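Local coordinates for protein TatD-related deoxyribonuclease (Thermotoga maritima, PDB 1J6O) that probably acts as a metal-dependent deoxyribonuclease of the TatD family, hydrolysing phosphodiester bonds in DNA on a TIM-barrel scaffold, at residues K231-K234 with Y235-E238; I126-A129 with G130-L134; E238-S241 with Q242-V246. All coordinates share one frame; numbering follows the deposited sequence.

Contact 1. Residues K231-K234 with Y235-E238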
loop_
_atom_site.group_PDB
_atom_site.type_symbol
_atom_site.label_atom_id
_atom_site.label_comp_id
_atom_site.label_asym_id
_atom_site.label_seq_id
_atom_site.Cartn_x
_atom_site.Cartn_y
_atom_site.Cartn_z
ATOM N N LYS A 231 0.097 14.751 3.226
ATOM C CA LYS A 231 -0.831 15.636 3.930
ATOM C C LYS A 231 -2.222 15.727 3.301
ATOM O O LYS A 231 -3.157 16.197 3.952
ATOM C CB LYS A 231 -0.243 17.036 4.059
ATOM C CG LYS A 231 -0.216 17.804 2.765
ATOM C CD LYS A 231 0.395 19.177 2.974
ATOM C CE LYS A 231 0.432 19.933 1.663
ATOM N NZ LYS A 231 1.139 21.237 1.815
ATOM N N TYR A 232 -2.376 15.296 2.051
ATOM C CA TYR A 232 -3.685 15.363 1.423
ATOM C C TYR A 232 -4.530 14.200 1.873
ATOM O O TYR A 232 -5.668 14.062 1.451
ATOM C CB TYR A 232 -3.604 15.326 -0.100
ATOM C CG TYR A 232 -2.933 16.529 -0.724
ATOM C CD1 TYR A 232 -2.872 17.758 -0.049
ATOM C CD2 TYR A 232 -2.383 16.447 -1.995
ATOM C CE1 TYR A 232 -2.271 18.867 -0.644
ATOM C CE2 TYR A 232 -1.782 17.541 -2.595
ATOM C CZ TYR A 232 -1.731 18.747 -1.919
ATOM O OH TYR A 232 -1.154 19.839 -2.522
ATOM N N LEU A 233 -3.969 13.352 2.728
ATOM C CA LEU A 233 -4.705 12.205 3.217
ATOM C C LEU A 233 -5.941 12.675 4.003
ATOM O O LEU A 233 -6.925 11.937 4.115
ATOM C CB LEU A 233 -3.778 11.370 4.101
ATOM C CG LEU A 233 -3.967 9.868 4.184
ATOM C CD1 LEU A 233 -4.281 9.270 2.820
ATOM C CD2 LEU A 233 -2.708 9.273 4.821
ATOM N N LYS A 234 -5.890 13.897 4.541
ATOM C CA LYS A 234 -7.031 14.414 5.310
ATOM C C LYS A 234 -8.370 14.381 4.563
ATOM O O LYS A 234 -9.417 14.187 5.174
ATOM C CB LYS A 234 -6.755 15.846 5.781
ATOM C CG LYS A 234 -6.584 16.837 4.662
ATOM C CD LYS A 234 -5.873 18.106 5.146
ATOM C CE LYS A 234 -6.779 19.017 5.934
ATOM N NZ LYS A 234 -7.237 18.389 7.198
ATOM N N TYR A 235 -8.331 14.593 3.256
ATOM C CA TYR A 235 -9.524 14.593 2.427
ATOM C C TYR A 235 -10.082 13.207 2.288
ATOM O O TYR A 235 -11.303 13.045 2.148
ATOM C CB TYR A 235 -9.200 15.187 1.044
ATOM C CG TYR A 235 -8.720 16.618 1.163
ATOM C CD1 TYR A 235 -9.598 17.640 1.509
ATOM C CD2 TYR A 235 -7.369 16.930 1.028
ATOM C CE1 TYR A 235 -9.138 18.942 1.733
ATOM C CE2 TYR A 235 -6.903 18.212 1.248
ATOM C CZ TYR A 235 -7.786 19.212 1.604
ATOM O OH TYR A 235 -7.284 20.467 1.854
ATOM N N VAL A 236 -9.194 12.208 2.331
ATOM C CA VAL A 236 -9.621 10.814 2.212
ATOM C C VAL A 236 -10.360 10.448 3.495
ATOM O O VAL A 236 -11.399 9.783 3.458
ATOM C CB VAL A 236 -8.393 9.864 2.002
ATOM C CG1 VAL A 236 -8.826 8.382 2.055
ATOM C CG2 VAL A 236 -7.766 10.175 0.625
ATOM N N VAL A 237 -9.799 10.860 4.627
ATOM C CA VAL A 237 -10.410 10.579 5.908
ATOM C C VAL A 237 -11.784 11.291 5.977
ATOM O O VAL A 237 -12.784 10.720 6.435
ATOM C CB VAL A 237 -9.514 11.096 7.052
ATOM C CG1 VAL A 237 -10.315 11.158 8.362
ATOM C CG2 VAL A 237 -8.287 10.181 7.215
ATOM N N GLU A 238 -11.815 12.543 5.527
ATOM C CA GLU A 238 -13.051 13.319 5.540
ATOM C C GLU A 238 -14.149 12.564 4.816
ATOM O O GLU A 238 -15.236 12.354 5.362
ATOM C CB GLU A 238 -12.820 14.672 4.882
ATOM C CG GLU A 238 -14.064 15.493 4.669
ATOM C CD GLU A 238 -13.716 16.898 4.212
ATOM O OE1 GLU A 238 -12.846 17.026 3.317
ATOM O OE2 GLU A 238 -14.309 17.862 4.749
#

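Contact 2. Residues I126-A129 with G130-L134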
loop_
_atom_site.group_PDB
_atom_site.type_symbol
_atom_site.label_atom_id
_atom_site.label_comp_id
_atom_site.label_asym_id
_atom_site.label_seq_id
_atom_site.Cartn_x
_atom_site.Cartn_y
_atom_site.Cartn_z
ATOM N N ILE A 126 5.407 -13.655 -2.847
ATOM C CA ILE A 126 4.486 -14.101 -1.816
ATOM C C ILE A 126 5.281 -15.134 -1.008
ATOM O O ILE A 126 5.231 -15.148 0.231
ATOM C CB ILE A 126 3.261 -14.796 -2.449
ATOM C CG1 ILE A 126 2.365 -13.750 -3.101
ATOM C CG2 ILE A 126 2.526 -15.631 -1.406
ATOM C CD1 ILE A 126 1.235 -14.387 -3.927
ATOM N N GLU A 127 6.010 -16.018 -1.701
ATOM C CA GLU A 127 6.799 -17.039 -0.995
ATOM C C GLU A 127 7.878 -16.409 -0.123
ATOM O O GLU A 127 8.153 -16.893 0.996
ATOM C CB GLU A 127 7.411 -18.041 -1.985
ATOM C CG GLU A 127 6.312 -18.766 -2.718
ATOM C CD GLU A 127 6.802 -19.819 -3.704
ATOM O OE1 GLU A 127 7.702 -19.529 -4.520
ATOM O OE2 GLU A 127 6.241 -20.919 -3.680
ATOM N N LEU A 128 8.492 -15.333 -0.610
ATOM C CA LEU A 128 9.519 -14.683 0.190
ATOM C C LEU A 128 8.890 -14.051 1.445
ATOM O O LEU A 128 9.446 -14.135 2.544
ATOM C CB LEU A 128 10.228 -13.594 -0.615
ATOM C CG LEU A 128 11.219 -12.756 0.194
ATOM C CD1 LEU A 128 12.388 -13.607 0.689
ATOM C CD2 LEU A 128 11.734 -11.630 -0.671
ATOM N N ALA A 129 7.740 -13.403 1.281
ATOM C CA ALA A 129 7.075 -12.778 2.428
ATOM C C ALA A 129 6.724 -13.852 3.482
ATOM O O ALA A 129 6.844 -13.619 4.701
ATOM C CB ALA A 129 5.818 -12.038 1.967
ATOM N N GLY A 130 6.287 -15.023 3.017
ATOM C CA GLY A 130 5.943 -16.094 3.942
ATOM C C GLY A 130 7.191 -16.500 4.720
ATOM O O GLY A 130 7.176 -16.655 5.957
ATOM N N LYS A 131 8.294 -16.658 3.999
ATOM C CA LYS A 131 9.544 -17.040 4.619
ATOM C C LYS A 131 10.029 -16.041 5.686
ATOM O O LYS A 131 10.453 -16.420 6.787
ATOM C CB LYS A 131 10.606 -17.183 3.526
ATOM C CG LYS A 131 12.011 -17.470 4.043
ATOM C CD LYS A 131 12.987 -17.599 2.873
ATOM C CE LYS A 131 14.440 -17.671 3.323
ATOM N NZ LYS A 131 15.377 -17.516 2.161
ATOM N N LEU A 132 9.964 -14.759 5.352
ATOM C CA LEU A 132 10.407 -13.704 6.266
ATOM C C LEU A 132 9.343 -13.259 7.253
ATOM O O LEU A 132 9.621 -12.484 8.167
ATOM C CB LEU A 132 10.894 -12.498 5.449
ATOM C CG LEU A 132 11.959 -12.738 4.353
ATOM C CD1 LEU A 132 12.285 -11.391 3.636
ATOM C CD2 LEU A 132 13.229 -13.340 4.968
ATOM N N ASN A 133 8.131 -13.764 7.064
ATOM C CA ASN A 133 7.009 -13.434 7.902
ATOM C C ASN A 133 6.686 -11.938 7.841
ATOM O O ASN A 133 6.343 -11.316 8.846
ATOM C CB ASN A 133 7.276 -13.858 9.332
ATOM C CG ASN A 133 6.012 -14.083 10.088
ATOM O OD1 ASN A 133 4.942 -14.253 9.488
ATOM N ND2 ASN A 133 6.108 -14.103 11.416
ATOM N N LEU A 134 6.834 -11.357 6.655
ATOM C CA LEU A 134 6.548 -9.933 6.433
ATOM C C LEU A 134 5.219 -9.828 5.674
ATOM O O LEU A 134 4.906 -10.675 4.839
ATOM C CB LEU A 134 7.645 -9.287 5.577
ATOM C CG LEU A 134 9.009 -9.042 6.218
ATOM C CD1 LEU A 134 9.974 -8.484 5.157
ATOM C CD2 LEU A 134 8.873 -8.067 7.417
#

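Contact 3. Residues E238-S241 with Q242-V246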
loop_
_atom_site.group_PDB
_atom_site.type_symbol
_atom_site.label_atom_id
_atom_site.label_comp_id
_atom_site.label_asym_id
_atom_site.label_seq_id
_atom_site.Cartn_x
_atom_site.Cartn_y
_atom_site.Cartn_z
ATOM N N GLU A 238 -11.815 12.543 5.527
ATOM C CA GLU A 238 -13.051 13.319 5.540
ATOM C C GLU A 238 -14.149 12.564 4.816
ATOM O O GLU A 238 -15.236 12.354 5.362
ATOM C CB GLU A 238 -12.820 14.672 4.882
ATOM C CG GLU A 238 -14.064 15.493 4.669
ATOM C CD GLU A 238 -13.716 16.898 4.212
ATOM O OE1 GLU A 238 -12.846 17.026 3.317
ATOM O OE2 GLU A 238 -14.309 17.862 4.749
ATOM N N THR A 239 -13.870 12.129 3.597
ATOM C CA THR A 239 -14.872 11.393 2.839
ATOM C C THR A 239 -15.287 10.111 3.551
ATOM O O THR A 239 -16.489 9.817 3.665
ATOM C CB THR A 239 -14.362 11.072 1.404
ATOM O OG1 THR A 239 -14.208 12.300 0.677
ATOM C CG2 THR A 239 -15.331 10.162 0.651
ATOM N N ILE A 240 -14.310 9.340 4.033
ATOM C CA ILE A 240 -14.644 8.095 4.721
ATOM C C ILE A 240 -15.538 8.353 5.913
ATOM O O ILE A 240 -16.512 7.626 6.126
ATOM C CB ILE A 240 -13.377 7.345 5.178
ATOM C CG1 ILE A 240 -12.603 6.876 3.934
ATOM C CG2 ILE A 240 -13.742 6.151 6.080
ATOM C CD1 ILE A 240 -11.243 6.243 4.269
ATOM N N SER A 241 -15.222 9.383 6.686
ATOM C CA SER A 241 -16.031 9.707 7.857
ATOM C C SER A 241 -17.459 10.096 7.446
ATOM O O SER A 241 -18.443 9.723 8.103
ATOM C CB SER A 241 -15.382 10.849 8.648
ATOM O OG SER A 241 -15.477 12.094 7.966
ATOM N N GLN A 242 -17.589 10.817 6.341
ATOM C CA GLN A 242 -18.917 11.224 5.907
ATOM C C GLN A 242 -19.726 10.041 5.401
ATOM O O GLN A 242 -20.911 9.892 5.717
ATOM C CB GLN A 242 -18.795 12.293 4.825
ATOM C CG GLN A 242 -18.038 13.494 5.337
ATOM C CD GLN A 242 -17.755 14.512 4.277
ATOM O OE1 GLN A 242 -17.618 14.180 3.095
ATOM N NE2 GLN A 242 -17.642 15.769 4.690
ATOM N N VAL A 243 -19.084 9.181 4.626
ATOM C CA VAL A 243 -19.790 8.022 4.099
ATOM C C VAL A 243 -20.221 7.046 5.197
ATOM O O VAL A 243 -21.270 6.387 5.080
ATOM C CB VAL A 243 -18.918 7.276 3.056
ATOM C CG1 VAL A 243 -19.466 5.861 2.817
ATOM C CG2 VAL A 243 -18.894 8.060 1.727
ATOM N N LEU A 244 -19.430 6.952 6.264
ATOM C CA LEU A 244 -19.747 6.045 7.361
ATOM C C LEU A 244 -20.537 6.703 8.469
ATOM O O LEU A 244 -20.970 6.029 9.399
ATOM C CB LEU A 244 -18.471 5.475 7.972
ATOM C CG LEU A 244 -17.672 4.516 7.088
ATOM C CD1 LEU A 244 -16.362 4.205 7.778
ATOM C CD2 LEU A 244 -18.462 3.251 6.844
ATOM N N GLY A 245 -20.706 8.015 8.368
ATOM C CA GLY A 245 -21.440 8.738 9.385
ATOM C C GLY A 245 -20.765 8.682 10.748
ATOM O O GLY A 245 -21.451 8.540 11.773
ATOM N N VAL A 246 -19.432 8.783 10.788
ATOM C CA VAL A 246 -18.710 8.741 12.061
ATOM C C VAL A 246 -17.696 9.890 12.173
ATOM O O VAL A 246 -17.336 10.515 11.176
ATOM C CB VAL A 246 -17.969 7.374 12.273
ATOM C CG1 VAL A 246 -18.954 6.219 12.122
ATOM C CG2 VAL A 246 -16.812 7.219 11.278
HETATM O O HOH W 1 -16.556 18.140 2.988
#

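Contact 1. Residues K231-K234 with Y235-E238
Lys234 places CG between its backbone N and carbonyl carbon (chi1 63°), while Tyr235 turns its ring back beside its own N (chi1 -61°); the two side chains therefore run alongside each other in the same direction from the first turn of helix 233-244, which follows strand 209-211 of the TIM barrel. Lys234 CG lies over one face of the Tyr235 ring, 3.8 Å from the ring centroid and displaced toward the rim, a CH-pi contact. The lysine chain then bends at chi3 and chi4, leaving NZ above the same face but 5.9 Å from the centroid, so any cation-pi attraction is weak at most. Tyr232 approaches this ring differently. Its carbonyl O sits at the edge of the Tyr235 ring, near the ring plane, and its CB rests 4.2 Å from Tyr235 CD2. The same oxygen accepts the Tyr235 N-H, with the donor well above the carbonyl plane, as the chain passes from the 3-10 segment 231-232 into the helix. Tyr232 itself stacks on Phe223, and Tyr235 leans on Pro222, so both rings are held against the loop that precedes the helix. The inward side is apolar: Leu233 CD1 meets Val236 CG2 at 4.2 Å, and with Val237 these residues pack on Leu211 of strand 209-211, Leu233 and Val237 also reaching Met13 of strand 13-18. Leu233 and Val237 thus bridge the first and last strands of the barrel. Leu233 O takes two backbone N-H groups, Val237 N at 3.1 Å and, weakly, Val236 N at 2.9 Å. The next regular helical bond joins Glu238 N to Lys234 O at 2.9 Å.

Contact 2. Residues I126-A129 with G130-L134
Leu128 and Leu132, one helical turn apart near the C-terminal end of helix 115-132, set their side chains aslant to one another, with CD1 of Leu128 3.7 Å from CD1 of Leu132. Leu128 has CG anti to its N (chi1 174°), whereas Leu132 swings CG back beside its own N (chi1 -53°), which leans it toward the preceding turn and over Leu128 O. Both leucines face helix 85-92, and Leu128 also touches Ile101 of strand 98-107. Ala129 turns to another side of the helix, where its small CB lies 3.3 Å from Leu134 O and fits against Ile101 and Pro157. Lys131, fully extended, runs out beside the leucine pair to a salt bridge of its NZ with Glu90, whose side chain both leucines also touch. The helix ends in a Schellman motif: Leu134 N donates to Ala129 O at 3.0 Å, and Asn133 N weakly to Gly130 O at 3.2 Å, with Asn133 as the C-prime residue at positive phi (62°). The amide ND2 of Asn133 is bonded to Glu268 O and Glu158 OE1. This turn carries the beta-alpha-beta crossover from helix 115-132 into strand 136-141. Dispersion between methyl groups thus holds the side facing helix 85-92, while the reversed chain supplies donors to carbonyls of the last turn.

Contact 3. Residues E238-S241 with Q242-V246
Regular helical bonds link Gln242 N to Glu238 O, Val243 N to Thr239 O and Leu244 N to Ile240 O, after which the chain reverses at Gly245, whose phi is positive (63°). Glu238 O is gripped twice, by Gln242 N at 3.0 Å and by the hydroxyl of Ser241, whose OG donates to it at 2.6 Å. The hydroxyl gets there because chi1 of 71° tucks OG between the backbone N and carbonyl carbon of Ser241, folding it back over the previous turn. Gln242 lies alongside Glu238, both extended and pointing the same way, with the amide and carboxylate planes 37° apart. The amide nitrogen NE2 passes 3.6 Å from Glu238 CG, and the polar ends are joined through a water: it accepts from Gln242 NE2 at 3.1 Å and donates weakly to Glu238 OE2 at 2.9 Å. Around the helix, Ile240 and Leu244 also run side by side, CG2 of Ile240 meeting CD1 of Leu244 at 3.7 Å; both rest on Leu206, and Ile240 reaches Val251 of helix 248-264. Thr239 and Val243 face Arg198 of helix 195-204, so the helix is wedged between two neighbours. Val246 N returns to Ser241 O at 3.0 Å in the carbonyl plane, and Gly245 N bonds weakly to Gln242 O. Together these bonds form a Schellman motif with glycine at C-prime, a common helix stop, which here turns the chain from helix 233-244 toward helix 248-264.

Overall arrangement
Contacts 1 and 3 are successive parts of helix 233-244 and share Glu238, their centres 11 Å apart; contact 2, on helix 115-132, sits across the chain's centre, about 31 and 35 Å from them between centres. All three are partly buried, each with an apolar side against the fold (Leu233, Val236 and Val237; Leu128 and Ala129; Ile240) and a more exposed polar one (Lys234; Glu127 and Lys131; Gln242). Contact 1, a helix start, adds aromatic rings, and its Leu233 side chain is about 9 Å from those of predicted metal ligands His17 and Asp214. Contacts 2 and 3 are Schellman-closed helix ends, with asparagine and glycine respectively at C-prime; contact 3 adds a water-bridged pair.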